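PDB 4ZOY: Sqt1, which probably serves as a dedicated WD40-repeat chaperone that captures a newly made ribosomal protein during its synthesis and supports ribosome biogenesis. Local coordinates for residues 388-393 with 408-413; 81-86 with 115-120. All blocks are in the same frame, centred on the assembly; numbering follows the deposited sequence.

Contact 1 of 2, residues 388-393 with 408-413; sequences AAMAGW and DLRGGT
Asp408 is the aspartate of the Trp-Asp dipeptide that names WD repeats, and it ends strand 404-408, the third strand of a propeller blade; the turn that follows it packs on Met390 and Trp393, in the loop leading into the second strand, 394-399. One backbone bond joins the two, Leu409 N to Trp393 O at 2.8 Å, just beyond the ends of the paired strands. Asp408 folds its own turn: OD1 accepts from Arg410 N at 3.1 Å, an Asx turn. From the opposite face of the carboxylate the guanidinium takes hold side-on, with Arg410 NE to Asp408 OD1 at 2.9 Å and Arg410 NH2 to Asp408 OD2 at 2.8 Å. A bend at chi3 (-62°) of Arg410 swings the guanidinium back to its aspartate, while its CG rests over the five-membered ring of Trp393, 3.6 Å from Trp393 CG, as a CH-pi contact. Met390, itself bent at chi2 and chi3, lays its sulfur over the centre of the guanidinium, SD 3.4 Å from Arg410 CZ. The salt bridge thus fixes the guanidinium plane, and the polarisable thioether probably helps to shield the charge on that face.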
loop_
_atom_site.group_PDB
_atom_site.type_symbol
_atom_site.label_atom_id
_atom_site.label_comp_id
_atom_site.label_asym_id
_atom_site.label_seq_id
_atom_site.Cartn_x
_atom_site.Cartn_y
_atom_site.Cartn_z
ATOM N N ALA A 388 3.873 23.044 6.671
ATOM C CA ALA A 388 2.647 22.962 5.886
ATOM C C ALA A 388 2.882 23.375 4.442
ATOM O O ALA A 388 2.190 22.910 3.535
ATOM C CB ALA A 388 1.564 23.815 6.521
ATOM N N ALA A 389 3.870 24.232 4.228
ATOM C CA ALA A 389 4.200 24.709 2.886
ATOM C C ALA A 389 4.718 23.594 1.973
ATOM O O ALA A 389 4.710 23.733 0.751
ATOM C CB ALA A 389 5.221 25.838 2.973
ATOM N N MET A 390 5.158 22.489 2.568
ATOM C CA MET A 390 5.717 21.367 1.825
ATOM C C MET A 390 4.685 20.285 1.539
ATOM O O MET A 390 5.018 19.192 1.068
ATOM C CB MET A 390 6.895 20.780 2.592
ATOM C CG MET A 390 8.077 21.712 2.601
ATOM S SD MET A 390 8.716 21.858 0.918
ATOM C CE MET A 390 9.515 20.269 0.809
ATOM N N ALA A 391 3.428 20.598 1.840
ATOM C CA ALA A 391 2.321 19.698 1.567
ATOM C C ALA A 391 2.334 19.228 0.118
ATOM O O ALA A 391 2.390 20.033 -0.813
ATOM C CB ALA A 391 1.000 20.384 1.882
ATOM N N GLY A 392 2.293 17.913 -0.049
ATOM C CA GLY A 392 2.258 17.297 -1.366
ATOM C C GLY A 392 3.612 17.060 -2.014
ATOM O O GLY A 392 3.686 16.400 -3.041
ATOM N N TRP A 393 4.683 17.569 -1.420
ATOM C CA TRP A 393 5.997 17.533 -2.084
ATOM C C TRP A 393 7.003 16.591 -1.437
ATOM O O TRP A 393 8.100 16.416 -1.958
ATOM C CB TRP A 393 6.598 18.948 -2.138
ATOM C CG TRP A 393 5.801 19.848 -2.994
ATOM C CD1 TRP A 393 4.950 20.826 -2.574
ATOM C CD2 TRP A 393 5.752 19.853 -4.425
ATOM N NE1 TRP A 393 4.381 21.454 -3.659
ATOM C CE2 TRP A 393 4.855 20.875 -4.806
ATOM C CE3 TRP A 393 6.381 19.104 -5.422
ATOM C CZ2 TRP A 393 4.569 21.161 -6.142
ATOM C CZ3 TRP A 393 6.097 19.387 -6.745
ATOM C CH2 TRP A 393 5.195 20.409 -7.093
ATOM N N ASP A 408 12.411 15.533 -1.259
ATOM C CA ASP A 408 11.753 16.786 -1.606
ATOM C C ASP A 408 11.620 16.814 -3.124
ATOM O O ASP A 408 12.618 16.900 -3.838
ATOM C CB ASP A 408 12.595 17.958 -1.061
ATOM C CG ASP A 408 12.194 19.320 -1.607
ATOM O OD1 ASP A 408 11.160 19.471 -2.288
ATOM O OD2 ASP A 408 12.961 20.265 -1.314
ATOM N N LEU A 409 10.385 16.739 -3.619
ATOM C CA LEU A 409 10.158 16.575 -5.054
ATOM C C LEU A 409 9.871 17.888 -5.779
ATOM O O LEU A 409 9.409 17.871 -6.916
ATOM C CB LEU A 409 9.003 15.596 -5.302
ATOM C CG LEU A 409 9.199 14.177 -4.745
ATOM C CD1 LEU A 409 8.046 13.292 -5.192
ATOM C CD2 LEU A 409 10.537 13.573 -5.160
ATOM N N ARG A 410 10.135 19.019 -5.136
ATOM C CA ARG A 410 9.887 20.299 -5.809
ATOM C C ARG A 410 10.821 20.532 -6.994
ATOM O O ARG A 410 10.439 21.195 -7.956
ATOM C CB ARG A 410 10.017 21.463 -4.823
ATOM C CG ARG A 410 8.914 21.504 -3.792
ATOM C CD ARG A 410 9.194 22.581 -2.758
ATOM N NE ARG A 410 10.434 22.318 -2.030
ATOM C CZ ARG A 410 11.044 23.193 -1.234
ATOM N NH1 ARG A 410 10.543 24.410 -1.065
ATOM N NH2 ARG A 410 12.164 22.854 -0.610
ATOM N N GLY A 411 12.039 20.009 -6.914
ATOM C CA GLY A 411 13.024 20.192 -7.971
ATOM C C GLY A 411 12.703 19.483 -9.275
ATOM O O GLY A 411 11.784 18.665 -9.344
ATOM N N GLY A 412 13.464 19.799 -10.319
ATOM C CA GLY A 412 13.293 19.144 -11.604
ATOM C C GLY A 412 12.678 20.037 -12.667
ATOM O O GLY A 412 12.477 21.233 -12.452
ATOM N N THR A 413 12.375 19.444 -13.818
ATOM C CA THR A 413 11.794 20.176 -14.941
ATOM C C THR A 413 10.282 20.273 -14.786
ATOM O O THR A 413 9.561 19.304 -15.033
ATOM C CB THR A 413 12.146 19.509 -16.287
ATOM O OG1 THR A 413 11.890 18.101 -16.209
ATOM C CG2 THR A 413 13.612 19.721 -16.616
#

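Contact 2 of 2, residues 81-86 with 115-120; sequences PIFEID and RVYAVS
This is a blade-to-blade contact of the WD40 propeller: Phe83 and Ile85, on the outermost strand of one four-stranded sheet, lie against Tyr117 on the third strand of the next. Tyr117 and Ala118 sit where the repeat's sequence pattern would have the Trp-Asp pair, and the tyrosine ring packs against the neighbouring sheet. Phe83 sends CG anti to its backbone nitrogen (chi1 -170°) and brings the edge of its ring to the face of Tyr117, an offset edge-to-face pair with centroids 5.5 Å apart and planes at 77°; the closest atoms are Phe83 CE2 and Tyr117 CE2, at 3.8 Å. Phe83 and Ile82 share Val49 as their partner on strand 45-51, a classic beta bulge, and the Phe83 ring meets that of Phe130. Further along, the CG2 branch of Ile85 reaches Tyr117 OH at 3.5 Å. That hydroxyl accepts a nearly straight bond from Arg115 NE, at 3.0 Å and 166°, lying in the guanidinium plane. Asp86 O stands over the guanidinium face instead, 2.9 Å from Arg115 NE but badly angled for a hydrogen bond, so any attraction is probably electrostatic. Arg115 is also tied to the adjacent strand of its own blade, 129-136, by a salt bridge from NH1 to Glu135 and a cation-pi contact with Phe132. A phenylalanine in place of Tyr117 would probably leave Arg115 NE and a bridging water without the oxygen that links them. This water sits 2.7 Å from Tyr117 OH, accepts from Asp86 N at 2.9 Å and donates to Glu84 O at 3.3 Å.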
loop_
_atom_site.group_PDB
_atom_site.type_symbol
_atom_site.label_atom_id
_atom_site.label_comp_id
_atom_site.label_asym_id
_atom_site.label_seq_id
_atom_site.Cartn_x
_atom_site.Cartn_y
_atom_site.Cartn_z
ATOM N N PRO A 81 5.035 -6.502 22.550
ATOM C CA PRO A 81 3.713 -6.505 21.909
ATOM C C PRO A 81 2.566 -6.408 22.899
ATOM O O PRO A 81 2.669 -6.882 24.034
ATOM C CB PRO A 81 3.670 -7.851 21.182
ATOM C CG PRO A 81 5.084 -8.286 21.066
ATOM C CD PRO A 81 5.784 -7.736 22.274
ATOM N N ILE A 82 1.471 -5.796 22.469
ATOM C CA ILE A 82 0.271 -5.753 23.293
ATOM C C ILE A 82 -0.758 -6.783 22.837
ATOM O O ILE A 82 -1.772 -6.994 23.502
ATOM C CB ILE A 82 -0.361 -4.353 23.292
ATOM C CG1 ILE A 82 -0.911 -4.011 21.908
ATOM C CG2 ILE A 82 0.651 -3.307 23.757
ATOM C CD1 ILE A 82 -1.510 -2.638 21.838
ATOM N N PHE A 83 -0.491 -7.432 21.708
ATOM C CA PHE A 83 -1.373 -8.479 21.199
ATOM C C PHE A 83 -0.618 -9.367 20.230
ATOM O O PHE A 83 0.314 -8.914 19.565
ATOM C CB PHE A 83 -2.607 -7.882 20.510
ATOM C CG PHE A 83 -3.664 -8.897 20.170
ATOM C CD1 PHE A 83 -4.381 -9.533 21.175
ATOM C CD2 PHE A 83 -3.952 -9.210 18.847
ATOM C CE1 PHE A 83 -5.360 -10.464 20.870
ATOM C CE2 PHE A 83 -4.931 -10.139 18.533
ATOM C CZ PHE A 83 -5.636 -10.770 19.549
ATOM N N GLU A 84 -1.019 -10.632 20.158
ATOM C CA GLU A 84 -0.422 -11.580 19.230
ATOM C C GLU A 84 -1.476 -12.106 18.273
ATOM O O GLU A 84 -2.582 -12.464 18.686
ATOM C CB GLU A 84 0.238 -12.744 19.978
ATOM C CG GLU A 84 1.430 -12.326 20.816
ATOM C CD GLU A 84 2.210 -13.509 21.360
ATOM O OE1 GLU A 84 2.158 -14.595 20.750
ATOM O OE2 GLU A 84 2.893 -13.335 22.390
ATOM N N ILE A 85 -1.133 -12.144 16.991
ATOM C CA ILE A 85 -2.043 -12.648 15.981
ATOM C C ILE A 85 -1.668 -14.070 15.599
ATOM O O ILE A 85 -0.681 -14.297 14.900
ATOM C CB ILE A 85 -2.039 -11.756 14.720
ATOM C CG1 ILE A 85 -2.391 -10.314 15.086
ATOM C CG2 ILE A 85 -3.003 -12.316 13.676
ATOM C CD1 ILE A 85 -2.139 -9.328 13.945
ATOM N N ASP A 86 -2.464 -15.028 16.075
ATOM C CA ASP A 86 -2.240 -16.441 15.795
ATOM C C ASP A 86 -3.341 -17.010 14.913
ATOM O O ASP A 86 -4.416 -16.426 14.800
ATOM C CB ASP A 86 -2.168 -17.239 17.100
ATOM C CG ASP A 86 -0.991 -16.836 17.970
ATOM O OD1 ASP A 86 0.130 -16.730 17.440
ATOM O OD2 ASP A 86 -1.191 -16.626 19.185
ATOM N N ARG A 115 -8.501 -13.162 8.868
ATOM C CA ARG A 115 -8.929 -13.185 10.263
ATOM C C ARG A 115 -9.315 -11.796 10.712
ATOM O O ARG A 115 -8.564 -10.833 10.526
ATOM C CB ARG A 115 -7.834 -13.766 11.160
ATOM C CG ARG A 115 -7.572 -15.226 10.843
ATOM C CD ARG A 115 -6.472 -15.838 11.696
ATOM N NE ARG A 115 -6.753 -15.785 13.126
ATOM C CZ ARG A 115 -7.465 -16.695 13.784
ATOM N NH1 ARG A 115 -7.994 -17.723 13.134
ATOM N NH2 ARG A 115 -7.654 -16.568 15.092
ATOM N N VAL A 116 -10.506 -11.699 11.299
ATOM C CA VAL A 116 -11.080 -10.427 11.701
ATOM C C VAL A 116 -11.116 -10.268 13.221
ATOM O O VAL A 116 -11.690 -11.101 13.934
ATOM C CB VAL A 116 -12.514 -10.270 11.145
ATOM C CG1 VAL A 116 -13.139 -8.975 11.632
ATOM C CG2 VAL A 116 -12.510 -10.354 9.617
ATOM N N TYR A 117 -10.501 -9.194 13.703
ATOM C CA TYR A 117 -10.439 -8.880 15.125
ATOM C C TYR A 117 -11.128 -7.564 15.419
ATOM O O TYR A 117 -10.875 -6.562 14.743
ATOM C CB TYR A 117 -8.981 -8.797 15.605
ATOM C CG TYR A 117 -8.182 -10.074 15.444
ATOM C CD1 TYR A 117 -7.586 -10.402 14.230
ATOM C CD2 TYR A 117 -8.008 -10.944 16.511
ATOM C CE1 TYR A 117 -6.856 -11.562 14.077
ATOM C CE2 TYR A 117 -7.283 -12.109 16.368
ATOM C CZ TYR A 117 -6.709 -12.417 15.155
ATOM O OH TYR A 117 -5.989 -13.579 15.018
ATOM N N ALA A 118 -11.991 -7.551 16.429
ATOM C CA ALA A 118 -12.567 -6.302 16.895
ATOM C C ALA A 118 -11.538 -5.554 17.732
ATOM O O ALA A 118 -10.816 -6.159 18.525
ATOM C CB ALA A 118 -13.837 -6.562 17.699
ATOM N N VAL A 119 -11.469 -4.241 17.546
ATOM C CA VAL A 119 -10.491 -3.418 18.240
ATOM C C VAL A 119 -11.175 -2.414 19.155
ATOM O O VAL A 119 -12.126 -1.750 18.750
ATOM C CB VAL A 119 -9.594 -2.648 17.248
ATOM C CG1 VAL A 119 -8.522 -1.856 17.992
ATOM C CG2 VAL A 119 -8.962 -3.603 16.246
ATOM N N SER A 120 -10.688 -2.312 20.389
ATOM C CA SER A 120 -11.157 -1.293 21.321
ATOM C C SER A 120 -9.982 -0.504 21.875
ATOM O O SER A 120 -9.008 -1.084 22.348
ATOM C CB SER A 120 -11.953 -1.923 22.465
ATOM O OG SER A 120 -13.238 -2.322 22.030
HETATM O O HOH W 1 -4.922 -14.367 17.393
#

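In the fold
Both contacts involve the third strand of a propeller blade, or the turn just after it. Contact 1 stays within one blade, at a surface turn where strand 404-408 runs out; contact 2 joins two successive blades and is partly buried. Their centres lie 38 Å apart on opposite sides of the chain's centre, and they do not touch. An arginine has a part in each: in contact 1 its partner is the aspartate two residues back, whereas in contact 2 it serves a tyrosine hydroxyl and a glutamate of the neighbouring strand. Contact 388-393 with 408-413 combines charge, sulfur and indole, while 81-86 with 115-120 pairs aromatic and aliphatic groups with an arginine at one end and a water bridging the seam.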